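Side-chain contacts in DNA repair and telomere maintenance protein nbs1 (Schizosaccharomyces pombe, PDB 3HUF), which serves as a subunit of the MRN complex in DNA double-strand break repair, its FHA and BRCT domains binding phosphorylated proteins such as Ctp1: residues 112-117 against 192-197; 134-139 against 186-191; 181-186 against 198-203. All blocks are in the same frame, centred on the assembly; numbering follows the deposited sequence.

How the interactions relate
From the N terminus, the chain runs through the FHA domain; strand 109-113, paired with 2-6 and 97-102 in the FHA-side sheet, runs on into the first BRCT domain. Residues 112-117 at this passage meet 192-197 in interaction 1, closing a loop that holds most of BRCT 1. Interaction 2 is nested inside that loop: the turn after helix 123-134 meets 186-191. Interaction 3, 181-186 against 198-203, closes a short loop and crosses both others along the chain. Interactions 2 and 3 share T186. The connector between helices 178-184 and 198-209 supplies one side of interactions 1 and 2, and interaction 3 closes it by joining the helices at its two ends.

Interaction 1: 112-117 against 192-197; sequences YWRSMC and IEDASL. With SCN (thiocyanate ion), chain E.
D194 gathers Y112 and R114 around one carboxylate, each side chain crossing it at roughly a right angle. The Y112 hydroxyl OH gives a short hydrogen bond to D194 OD2, 2.6 Å long. It reaches this oxygen from above the carboxylate, 66° out of its plane, while OD2 itself lies at the edge of the tyrosine ring. Y112 holds CG between its backbone N and carbonyl carbon (chi1 48°), and from there the ring carries its hydroxyl across to the aspartate. R114 approaches differently: its guanidinium and the carboxylate are nearly coplanar, and NE forms a salt bridge of 3.2 Å to the syn lone pair of D194 OD1. The side chain is extended through chi2 and then bends at chi3 (-68°), swinging the guanidinium onto the acid. NH2 adds two weak bonds, 3.3 Å to D194 OD1 and 3.4 Å to D194 OD2.

D194 stands in a type II turn from E193 to S196, where S196 OG bonds to E193 O. Just beyond, a thiocyanate ion, probably from the crystallisation liquor, accepts a hydrogen bond of 3.0 Å from L197 N to its N atom; its sulfur rests 3.6 Å from R114 CD. The backbones of Y112 and R114 pair with I3 and M1, and D194 N bonds to S15 OG, so both partners are also bonded to the N-terminal residues.

The contact therefore joins the end of strand 109-113 and the residues after it to the connector following helix 178-184. Chemically, one carboxylate answers the arginine's charge almost in plane and takes the phenol from above; both donors would be expected to stabilise its ionised form and to restrict its rotation.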
loop_
_atom_site.group_PDB
_atom_site.type_symbol
_atom_site.label_atom_id
_atom_site.label_comp_id
_atom_site.label_asym_id
_atom_site.label_seq_id
_atom_site.Cartn_x
_atom_site.Cartn_y
_atom_site.Cartn_z
ATOM N N TYR A 112 1.837 -13.624 8.712
ATOM C CA TYR A 112 2.684 -12.527 8.295
ATOM C C TYR A 112 1.836 -11.441 7.662
ATOM O O TYR A 112 0.799 -11.700 7.063
ATOM C CB TYR A 112 3.805 -12.944 7.345
ATOM C CG TYR A 112 3.363 -13.809 6.187
ATOM C CD1 TYR A 112 3.108 -13.245 4.921
ATOM C CD2 TYR A 112 3.179 -15.183 6.349
ATOM C CE1 TYR A 112 2.684 -14.033 3.840
ATOM C CE2 TYR A 112 2.739 -15.978 5.279
ATOM C CZ TYR A 112 2.509 -15.396 4.023
ATOM O OH TYR A 112 2.094 -16.184 2.966
ATOM N N TRP A 113 2.300 -10.215 7.831
ATOM C CA TRP A 113 1.604 -9.062 7.313
ATOM C C TRP A 113 2.214 -8.719 5.962
ATOM O O TRP A 113 3.436 -8.620 5.848
ATOM C CB TRP A 113 1.777 -7.904 8.310
ATOM C CG TRP A 113 1.210 -6.593 7.856
ATOM C CD1 TRP A 113 1.899 -5.529 7.336
ATOM C CD2 TRP A 113 -0.164 -6.196 7.916
ATOM N NE1 TRP A 113 1.028 -4.503 7.049
ATOM C CE2 TRP A 113 -0.240 -4.875 7.413
ATOM C CE3 TRP A 113 -1.337 -6.825 8.352
ATOM C CZ2 TRP A 113 -1.447 -4.169 7.337
ATOM C CZ3 TRP A 113 -2.553 -6.125 8.259
ATOM C CH2 TRP A 113 -2.595 -4.806 7.757
ATOM N N ARG A 114 1.370 -8.571 4.948
ATOM C CA ARG A 114 1.795 -8.025 3.672
ATOM C C ARG A 114 1.389 -6.549 3.649
ATOM O O ARG A 114 0.240 -6.234 3.941
ATOM C CB ARG A 114 1.105 -8.773 2.518
ATOM C CG ARG A 114 1.611 -8.420 1.109
ATOM C CD ARG A 114 1.128 -9.437 -0.006
ATOM N NE ARG A 114 1.701 -10.792 0.083
ATOM C CZ ARG A 114 2.955 -11.110 -0.242
ATOM N NH1 ARG A 114 3.805 -10.166 -0.659
ATOM N NH2 ARG A 114 3.378 -12.372 -0.131
ATOM N N SER A 115 2.328 -5.668 3.299
ATOM C CA SER A 115 2.075 -4.224 3.187
ATOM C C SER A 115 1.031 -3.903 2.149
ATOM O O SER A 115 1.096 -4.380 1.018
ATOM C CB SER A 115 3.354 -3.482 2.799
ATOM O OG SER A 115 4.267 -3.484 3.869
ATOM N N MET A 116 0.065 -3.082 2.534
ATOM C CA MET A 116 -0.953 -2.616 1.611
ATOM C C MET A 116 -1.679 -1.486 2.299
ATOM O O MET A 116 -2.411 -1.711 3.275
ATOM C CB MET A 116 -1.930 -3.726 1.239
ATOM C CG MET A 116 -2.776 -3.393 0.028
ATOM S SD MET A 116 -3.919 -4.715 -0.429
ATOM C CE MET A 116 -4.452 -4.021 -1.999
ATOM N N CYS A 117 -1.422 -0.273 1.804
ATOM C CA CYS A 117 -2.034 0.954 2.293
ATOM C C CYS A 117 -2.415 1.745 1.067
ATOM O O CYS A 117 -1.588 1.954 0.184
ATOM C CB CYS A 117 -1.053 1.791 3.131
ATOM S SG CYS A 117 -0.648 1.113 4.752
ATOM N N ILE A 192 -9.584 -17.011 0.402
ATOM C CA ILE A 192 -8.641 -16.897 -0.680
ATOM C C ILE A 192 -7.230 -16.905 -0.110
ATOM O O ILE A 192 -7.022 -16.562 1.039
ATOM C CB ILE A 192 -8.892 -15.589 -1.486
ATOM C CG1 ILE A 192 -8.810 -14.370 -0.566
ATOM C CG2 ILE A 192 -10.260 -15.680 -2.252
ATOM C CD1 ILE A 192 -9.085 -13.052 -1.262
ATOM N N GLU A 193 -6.282 -17.278 -0.958
ATOM C CA GLU A 193 -4.909 -17.475 -0.591
ATOM C C GLU A 193 -4.076 -16.196 -0.697
ATOM O O GLU A 193 -4.509 -15.204 -1.280
ATOM C CB GLU A 193 -4.341 -18.567 -1.494
ATOM C CG GLU A 193 -5.043 -19.925 -1.305
ATOM C CD GLU A 193 -4.240 -21.085 -1.851
ATOM O OE1 GLU A 193 -3.205 -21.445 -1.244
ATOM O OE2 GLU A 193 -4.661 -21.668 -2.885
ATOM N N ASP A 194 -2.885 -16.247 -0.117
ATOM C CA ASP A 194 -1.890 -15.188 -0.142
ATOM C C ASP A 194 -1.742 -14.568 -1.536
ATOM O O ASP A 194 -1.720 -15.270 -2.532
ATOM C CB ASP A 194 -0.558 -15.821 0.269
ATOM C CG ASP A 194 0.573 -14.819 0.444
ATOM O OD1 ASP A 194 0.343 -13.610 0.463
ATOM O OD2 ASP A 194 1.720 -15.274 0.573
ATOM N N ALA A 195 -1.642 -13.249 -1.581
ATOM C CA ALA A 195 -1.374 -12.508 -2.811
ATOM C C ALA A 195 -2.510 -12.515 -3.828
ATOM O O ALA A 195 -2.299 -12.159 -4.977
ATOM C CB ALA A 195 -0.072 -12.959 -3.454
ATOM N N SER A 196 -3.709 -12.912 -3.407
ATOM C CA SER A 196 -4.855 -12.995 -4.328
ATOM C C SER A 196 -5.342 -11.690 -4.973
ATOM O O SER A 196 -5.892 -11.723 -6.064
ATOM C CB SER A 196 -6.048 -13.618 -3.627
ATOM O OG SER A 196 -5.939 -14.999 -3.668
ATOM N N LEU A 197 -5.174 -10.572 -4.291
ATOM C CA LEU A 197 -5.700 -9.280 -4.744
ATOM C C LEU A 197 -4.642 -8.374 -5.391
ATOM O O LEU A 197 -4.982 -7.370 -6.023
ATOM C CB LEU A 197 -6.369 -8.538 -3.562
ATOM C CG LEU A 197 -7.327 -9.365 -2.676
ATOM C CD1 LEU A 197 -7.741 -8.622 -1.392
ATOM C CD2 LEU A 197 -8.533 -9.825 -3.464
HETATM S S SCN E . -2.212 -10.476 0.601
HETATM C C SCN E . -3.140 -9.916 -0.782
HETATM N N SCN E . -3.712 -9.822 -1.815
#

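Interaction 2: 134-139 against 186-191; sequences NLLGIP and TVKESV
K188 reaches across to the turn after helix 123-134 and gives its ammonium NZ to L135 O, a hydrogen bond of 2.8 Å. The donor sits 24° off the carbonyl plane, with a C=O...NZ angle of 137°. Bends at chi2, chi3 and chi4 fold the lysine chain toward this oxygen, and its CE passes 3.8 Å from L135 CB. Nearer the root of the side chain, K188 CG packs 3.6 Å from L136 CD2 as lysine and leucine run past each other in opposite directions. Both methyls of L136 also meet V187 CG2, with L136 CD1 at 3.9 Å, the two side chains crossing at about a right angle.

Behind this first shell, two type I turns present the partners. N134 to G137 forms one, secured by G137 N to N134 O, and G137 with its positive phi ends the helix in a Schellman motif. V187 to S190 forms the other, closed by S190 N to V187 O. F19 backs L136, and L197 backs V187. The first turn lies in the first BRCT domain, before strand 140-141 of its parallel sheet, and is joined here to the connector after helix 178-184.

A methionine in place of K188 would probably leave L135 O without its ammonium donor and the two turns less firmly joined. The contact pairs apolar packing, L136 with V187, with a polar bond: the start of the lysine chain packs on L136 while its charge serves L135 O at the helix's C-terminal end, where the helix dipole would tend to suit a cation.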
loop_
_atom_site.group_PDB
_atom_site.type_symbol
_atom_site.label_atom_id
_atom_site.label_comp_id
_atom_site.label_asym_id
_atom_site.label_seq_id
_atom_site.Cartn_x
_atom_site.Cartn_y
_atom_site.Cartn_z
ATOM N N ASN A 134 -11.148 -0.806 4.999
ATOM C CA ASN A 134 -10.783 -1.018 6.389
ATOM C C ASN A 134 -11.229 -2.409 6.881
ATOM O O ASN A 134 -10.489 -3.080 7.591
ATOM C CB ASN A 134 -11.316 0.114 7.287
ATOM C CG ASN A 134 -10.668 1.490 6.961
ATOM O OD1 ASN A 134 -9.627 1.589 6.264
ATOM N ND2 ASN A 134 -11.309 2.552 7.429
ATOM N N LEU A 135 -12.423 -2.832 6.463
ATOM C CA LEU A 135 -12.964 -4.141 6.820
ATOM C C LEU A 135 -12.184 -5.305 6.227
ATOM O O LEU A 135 -12.284 -6.412 6.735
ATOM C CB LEU A 135 -14.451 -4.239 6.463
ATOM C CG LEU A 135 -15.336 -3.323 7.299
ATOM C CD1 LEU A 135 -16.698 -3.141 6.662
ATOM C CD2 LEU A 135 -15.467 -3.838 8.731
ATOM N N LEU A 136 -11.391 -5.038 5.185
ATOM C CA LEU A 136 -10.437 -6.000 4.659
ATOM C C LEU A 136 -9.078 -5.949 5.349
ATOM O O LEU A 136 -8.235 -6.791 5.074
ATOM C CB LEU A 136 -10.219 -5.789 3.149
ATOM C CG LEU A 136 -11.438 -5.884 2.227
ATOM C CD1 LEU A 136 -11.055 -5.655 0.747
ATOM C CD2 LEU A 136 -12.138 -7.241 2.411
ATOM N N GLY A 137 -8.860 -4.964 6.215
ATOM C CA GLY A 137 -7.549 -4.744 6.862
ATOM C C GLY A 137 -6.638 -3.788 6.117
ATOM O O GLY A 137 -5.404 -3.806 6.300
ATOM N N ILE A 138 -7.230 -2.968 5.244
ATOM C CA ILE A 138 -6.443 -2.083 4.397
ATOM C C ILE A 138 -6.574 -0.636 4.899
ATOM O O ILE A 138 -7.628 -0.039 4.765
ATOM C CB ILE A 138 -6.807 -2.205 2.870
ATOM C CG1 ILE A 138 -6.597 -3.645 2.374
ATOM C CG2 ILE A 138 -5.930 -1.221 1.998
ATOM C CD1 ILE A 138 -7.340 -3.958 1.012
ATOM N N PRO A 139 -5.498 -0.084 5.501
ATOM C CA PRO A 139 -5.530 1.337 5.880
ATOM C C PRO A 139 -5.592 2.234 4.646
ATOM O O PRO A 139 -5.068 1.878 3.572
ATOM C CB PRO A 139 -4.214 1.548 6.644
ATOM C CG PRO A 139 -3.714 0.152 6.992
ATOM C CD PRO A 139 -4.215 -0.724 5.863
ATOM N N THR A 186 -15.847 -7.208 -3.634
ATOM C CA THR A 186 -16.304 -8.576 -3.898
ATOM C C THR A 186 -15.896 -9.609 -2.814
ATOM O O THR A 186 -16.601 -10.600 -2.602
ATOM C CB THR A 186 -15.793 -9.025 -5.313
ATOM O OG1 THR A 186 -16.654 -8.495 -6.335
ATOM C CG2 THR A 186 -15.697 -10.535 -5.452
ATOM N N VAL A 187 -14.797 -9.348 -2.110
ATOM C CA VAL A 187 -13.989 -10.410 -1.466
ATOM C C VAL A 187 -14.088 -10.726 0.054
ATOM O O VAL A 187 -13.400 -11.652 0.514
ATOM C CB VAL A 187 -12.467 -10.193 -1.753
ATOM C CG1 VAL A 187 -12.178 -10.159 -3.254
ATOM C CG2 VAL A 187 -11.959 -8.941 -1.088
ATOM N N LYS A 188 -14.885 -9.978 0.829
ATOM C CA LYS A 188 -14.842 -10.094 2.319
ATOM C C LYS A 188 -15.259 -11.482 2.819
ATOM O O LYS A 188 -14.638 -12.048 3.725
ATOM C CB LYS A 188 -15.711 -9.016 3.001
ATOM C CG LYS A 188 -15.070 -8.221 4.170
ATOM C CD LYS A 188 -14.877 -8.963 5.496
ATOM C CE LYS A 188 -15.219 -8.002 6.678
ATOM N NZ LYS A 188 -14.276 -7.908 7.903
ATOM N N GLU A 189 -16.290 -12.039 2.204
ATOM C CA GLU A 189 -16.797 -13.338 2.617
ATOM C C GLU A 189 -15.946 -14.538 2.118
ATOM O O GLU A 189 -16.195 -15.698 2.485
ATOM C CB GLU A 189 -18.260 -13.467 2.176
ATOM C CG GLU A 189 -19.259 -12.780 3.122
ATOM C CD GLU A 189 -19.494 -11.286 2.851
ATOM O OE1 GLU A 189 -18.536 -10.559 2.491
ATOM O OE2 GLU A 189 -20.653 -10.828 3.019
ATOM N N SER A 190 -14.936 -14.239 1.307
ATOM C CA SER A 190 -14.174 -15.248 0.589
ATOM C C SER A 190 -13.045 -15.863 1.381
ATOM O O SER A 190 -12.426 -15.204 2.223
ATOM C CB SER A 190 -13.580 -14.625 -0.670
ATOM O OG SER A 190 -14.617 -14.429 -1.601
ATOM N N VAL A 191 -12.769 -17.126 1.095
ATOM C CA VAL A 191 -11.545 -17.731 1.571
ATOM C C VAL A 191 -10.566 -17.893 0.407
ATOM O O VAL A 191 -10.722 -18.701 -0.477
ATOM C CB VAL A 191 -11.741 -18.970 2.549
ATOM C CG1 VAL A 191 -13.217 -19.388 2.694
ATOM C CG2 VAL A 191 -10.791 -20.139 2.242
#

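Interaction 3: 181-186 against 198-203; sequences LQYLST and MPDALE
Y183 and D200 meet between helices 178-184 and 198-209, their side chains crossing at about a right angle. The second segment begins with M198, whose CB points away from helix 178-184; its side chain instead touches R114 and M116. P199 follows in the first turn of the helix, and its carbonyl O accepts the backbone N-H of E203.

D200 then turns to the partner helix. Its CB comes 3.9 Å from Y183 CE2, and OD1 lies 3.1 Å from Y183 OH and 3.3 Å from Y183 CZ. This oxygen approaches the phenol end of the ring obliquely, with ring and carboxylate planes 68° apart. With CG anti to the backbone N (chi1 169°), the Y183 ring is directed toward helix 198-209. Its hydroxyl makes a weak hydrogen bond to S196 O, just ahead of the second helix. One residue on, A201 packs against Y180, a turn before Y183, and against H150.

The contact is small and lies at the surface, beside the more buried packing of L184 on L197. Helix 178-184 also packs on helix 123-134, L181 on W129 and L184 on L133, and S185 just after it touches W129 too. Strand 150-152 of the parallel BRCT sheet runs near both helices, touched by L181 through V152 and by M198 and A201 through H150.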
loop_
_atom_site.group_PDB
_atom_site.type_symbol
_atom_site.label_atom_id
_atom_site.label_comp_id
_atom_site.label_asym_id
_atom_site.label_seq_id
_atom_site.Cartn_x
_atom_site.Cartn_y
_atom_site.Cartn_z
ATOM N N LEU A 181 -11.264 -1.111 -7.164
ATOM C CA LEU A 181 -12.003 -0.993 -5.913
ATOM C C LEU A 181 -13.280 -1.828 -5.965
ATOM O O LEU A 181 -13.617 -2.508 -4.999
ATOM C CB LEU A 181 -12.316 0.470 -5.597
ATOM C CG LEU A 181 -11.108 1.387 -5.393
ATOM C CD1 LEU A 181 -11.551 2.829 -5.206
ATOM C CD2 LEU A 181 -10.233 0.938 -4.208
ATOM N N GLN A 182 -13.972 -1.797 -7.100
ATOM C CA GLN A 182 -15.163 -2.617 -7.302
ATOM C C GLN A 182 -14.854 -4.114 -7.110
ATOM O O GLN A 182 -15.624 -4.835 -6.478
ATOM C CB GLN A 182 -15.783 -2.335 -8.682
ATOM C CG GLN A 182 -16.422 -0.947 -8.770
ATOM C CD GLN A 182 -16.932 -0.618 -10.161
ATOM O OE1 GLN A 182 -16.915 -1.469 -11.056
ATOM N NE2 GLN A 182 -17.398 0.621 -10.353
ATOM N N TYR A 183 -13.714 -4.549 -7.646
ATOM C CA TYR A 183 -13.181 -5.875 -7.388
ATOM C C TYR A 183 -12.991 -6.135 -5.891
ATOM O O TYR A 183 -13.489 -7.132 -5.384
ATOM C CB TYR A 183 -11.877 -6.083 -8.156
ATOM C CG TYR A 183 -11.085 -7.317 -7.780
ATOM C CD1 TYR A 183 -11.606 -8.591 -7.970
ATOM C CD2 TYR A 183 -9.791 -7.210 -7.263
ATOM C CE1 TYR A 183 -10.869 -9.732 -7.625
ATOM C CE2 TYR A 183 -9.049 -8.342 -6.922
ATOM C CZ TYR A 183 -9.592 -9.594 -7.113
ATOM O OH TYR A 183 -8.868 -10.726 -6.781
ATOM N N LEU A 184 -12.302 -5.252 -5.173
ATOM C CA LEU A 184 -12.156 -5.435 -3.712
ATOM C C LEU A 184 -13.476 -5.546 -2.935
ATOM O O LEU A 184 -13.549 -6.233 -1.914
ATOM C CB LEU A 184 -11.297 -4.340 -3.097
ATOM C CG LEU A 184 -9.824 -4.299 -3.497
ATOM C CD1 LEU A 184 -9.108 -3.210 -2.725
ATOM C CD2 LEU A 184 -9.155 -5.655 -3.271
ATOM N N SER A 185 -14.532 -4.904 -3.426
ATOM C CA SER A 185 -15.818 -4.944 -2.728
ATOM C C SER A 185 -16.458 -6.346 -2.818
ATOM O O SER A 185 -17.452 -6.631 -2.145
ATOM C CB SER A 185 -16.764 -3.851 -3.246
ATOM O OG SER A 185 -17.306 -4.188 -4.510
ATOM N N THR A 186 -15.847 -7.208 -3.634
ATOM C CA THR A 186 -16.304 -8.576 -3.898
ATOM C C THR A 186 -15.896 -9.609 -2.814
ATOM O O THR A 186 -16.601 -10.600 -2.602
ATOM C CB THR A 186 -15.793 -9.025 -5.313
ATOM O OG1 THR A 186 -16.654 -8.495 -6.335
ATOM C CG2 THR A 186 -15.697 -10.535 -5.452
ATOM N N MET A 198 -3.371 -8.737 -5.231
ATOM C CA MET A 198 -2.246 -7.895 -5.651
ATOM C C MET A 198 -1.962 -7.846 -7.142
ATOM O O MET A 198 -1.697 -6.757 -7.662
ATOM C CB MET A 198 -0.929 -8.293 -4.951
ATOM C CG MET A 198 -0.850 -8.098 -3.478
ATOM S SD MET A 198 -1.431 -6.507 -2.864
ATOM C CE MET A 198 -0.473 -6.402 -1.347
ATOM N N PRO A 199 -1.920 -9.012 -7.826
ATOM C CA PRO A 199 -1.664 -8.944 -9.249
ATOM C C PRO A 199 -2.729 -8.205 -10.061
ATOM O O PRO A 199 -2.414 -7.674 -11.113
ATOM C CB PRO A 199 -1.620 -10.430 -9.665
ATOM C CG PRO A 199 -1.264 -11.154 -8.426
ATOM C CD PRO A 199 -2.032 -10.416 -7.388
ATOM N N ASP A 200 -3.980 -8.196 -9.603
ATOM C CA ASP A 200 -5.047 -7.518 -10.350
ATOM C C ASP A 200 -4.825 -6.027 -10.262
ATOM O O ASP A 200 -5.150 -5.299 -11.189
ATOM C CB ASP A 200 -6.446 -7.837 -9.813
ATOM C CG ASP A 200 -6.955 -9.204 -10.252
ATOM O OD1 ASP A 200 -7.261 -10.034 -9.365
ATOM O OD2 ASP A 200 -7.060 -9.464 -11.459
ATOM N N ALA A 201 -4.261 -5.580 -9.145
ATOM C CA ALA A 201 -3.897 -4.163 -9.008
ATOM C C ALA A 201 -2.830 -3.733 -10.025
ATOM O O ALA A 201 -2.910 -2.634 -10.580
ATOM C CB ALA A 201 -3.442 -3.871 -7.595
ATOM N N LEU A 202 -1.847 -4.607 -10.258
ATOM C CA LEU A 202 -0.775 -4.337 -11.215
ATOM C C LEU A 202 -1.319 -4.360 -12.633
ATOM O O LEU A 202 -0.881 -3.566 -13.465
ATOM C CB LEU A 202 0.369 -5.351 -11.081
ATOM C CG LEU A 202 1.139 -5.337 -9.753
ATOM C CD1 LEU A 202 1.912 -6.631 -9.541
ATOM C CD2 LEU A 202 2.079 -4.118 -9.636
ATOM N N GLU A 203 -2.267 -5.257 -12.906
ATOM C CA GLU A 203 -2.884 -5.329 -14.232
ATOM C C GLU A 203 -3.701 -4.080 -14.506
ATOM O O GLU A 203 -3.688 -3.551 -15.616
ATOM C CB GLU A 203 -3.776 -6.571 -14.374
ATOM C CG GLU A 203 -3.045 -7.813 -14.842
ATOM C CD GLU A 203 -2.277 -7.581 -16.137
ATOM O OE1 GLU A 203 -2.900 -7.243 -17.170
ATOM O OE2 GLU A 203 -1.041 -7.729 -16.122
#